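Local atomic coordinates of ECF RNA polymerase sigma factor SigK (PDB entry 4NQW), a protein that probably directs RNA polymerase to specific promoters as an initiation factor and is kept inactive by an anti-sigma factor until regulated proteolysis frees it. Residues 179-182 and 183-187. Numbering follows the deposited sequence.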
loop_
_atom_site.group_PDB
_atom_site.type_symbol
_atom_site.label_atom_id
_atom_site.label_comp_id
_atom_site.label_asym_id
_atom_site.label_seq_id
_atom_site.Cartn_x
_atom_site.Cartn_y
_atom_site.Cartn_z
ATOM N N LEU A 179 7.305 -1.492 21.388
ATOM C CA LEU A 179 8.536 -0.702 21.530
ATOM C C LEU A 179 8.582 0.122 22.826
ATOM O O LEU A 179 9.512 0.908 23.030
ATOM C CB LEU A 179 8.716 0.224 20.319
ATOM C CG LEU A 179 9.275 -0.398 19.036
ATOM C CD1 LEU A 179 8.377 -1.495 18.490
ATOM C CD2 LEU A 179 9.483 0.684 17.987
ATOM N N ALA A 180 7.590 -0.061 23.697
ATOM C CA ALA A 180 7.525 0.654 24.973
ATOM C C ALA A 180 7.618 2.171 24.778
ATOM O O ALA A 180 8.392 2.849 25.457
ATOM C CB ALA A 180 8.620 0.161 25.912
ATOM N N ALA A 181 6.824 2.687 23.841
ATOM C CA ALA A 181 6.813 4.115 23.515
ATOM C C ALA A 181 5.384 4.657 23.488
ATOM O O ALA A 181 4.421 3.890 23.535
ATOM C CB ALA A 181 7.498 4.348 22.178
ATOM N N ASN A 182 5.256 5.981 23.421
ATOM C CA ASN A 182 3.945 6.640 23.350
ATOM C C ASN A 182 3.382 6.643 21.933
ATOM O O ASN A 182 4.122 6.473 20.965
ATOM C CB ASN A 182 4.032 8.087 23.860
ATOM C CG ASN A 182 3.837 8.198 25.361
ATOM O OD1 ASN A 182 4.658 8.793 26.058
ATOM N ND2 ASN A 182 2.737 7.641 25.866
ATOM N N LEU A 183 2.069 6.842 21.824
ATOM C CA LEU A 183 1.394 6.901 20.524
ATOM C C LEU A 183 1.901 8.087 19.712
ATOM O O LEU A 183 2.134 7.972 18.510
ATOM C CB LEU A 183 -0.127 7.007 20.694
ATOM C CG LEU A 183 -0.853 5.890 21.452
ATOM C CD1 LEU A 183 -2.360 6.102 21.381
ATOM C CD2 LEU A 183 -0.493 4.515 20.914
ATOM N N SER A 184 2.067 9.222 20.386
ATOM C CA SER A 184 2.646 10.416 19.779
ATOM C C SER A 184 4.004 10.119 19.152
ATOM O O SER A 184 4.298 10.568 18.044
ATOM C CB SER A 184 2.802 11.516 20.832
ATOM O OG SER A 184 3.504 12.632 20.309
ATOM N N THR A 185 4.822 9.356 19.871
ATOM C CA THR A 185 6.186 9.057 19.443
ATOM C C THR A 185 6.209 8.182 18.195
ATOM O O THR A 185 6.958 8.462 17.266
ATOM C CB THR A 185 6.989 8.373 20.570
ATOM O OG1 THR A 185 6.872 9.143 21.775
ATOM C CG2 THR A 185 8.465 8.253 20.193
ATOM N N ILE A 186 5.387 7.134 18.171
ATOM C CA ILE A 186 5.358 6.216 17.028
ATOM C C ILE A 186 4.756 6.886 15.794
ATOM O O ILE A 186 5.208 6.650 14.676
ATOM C CB ILE A 186 4.587 4.916 17.352
ATOM C CG1 ILE A 186 5.269 4.156 18.497
ATOM C CG2 ILE A 186 4.474 4.017 16.125
ATOM C CD1 ILE A 186 6.720 3.783 18.256
ATOM N N LYS A 187 3.743 7.722 16.001
ATOM C CA LYS A 187 3.119 8.454 14.900
ATOM C C LYS A 187 4.090 9.454 14.271
ATOM O O LYS A 187 4.173 9.557 13.047
ATOM C CB LYS A 187 1.846 9.156 15.374
ATOM C CG LYS A 187 0.698 8.197 15.657
ATOM C CD LYS A 187 -0.599 8.934 15.956
ATOM C CE LYS A 187 -0.548 9.660 17.289
ATOM N NZ LYS A 187 -1.826 10.369 17.567
#
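L183, T185 and I186 of the first turn of helix 183-201 meet the loop 179-182 at the turn of the helix-turn-helix motif of sigma-70 domain 4, where, by similarity, the protein binds DNA. L183 starts the helix after N182, an N-cap residue whose side chain makes no capping bond; the L183 side chain points away from the loop overall and touches S176 on helix 172-178. T185 points toward the loop. With OG1 anti to its carbonyl carbon (chi1 -51°), the hydroxyl lies beside N182, OG1 3.7 Å from N182 CB, while T185 CB comes within 4.4 Å of the A181 methyl, CB. I186 closes the first helical turn: its backbone N donates to N182 O at 3.1 Å, with an N-H...O angle of 160°. The buried I186 side chain reaches back to the loop through CG1, which passes 3.6 Å from N182 O. It also packs on V175 and S176 of helix 172-178, the helix before the loop, while L179 rests on Q160 and L164 of helix 156-167. At the end of the CG1 branch, I186 CD1 touches A181 CB at 4.0 Å and L179 CD2 at 4.2 Å, the leucine side chain crossing the isoleucine's at about a right angle.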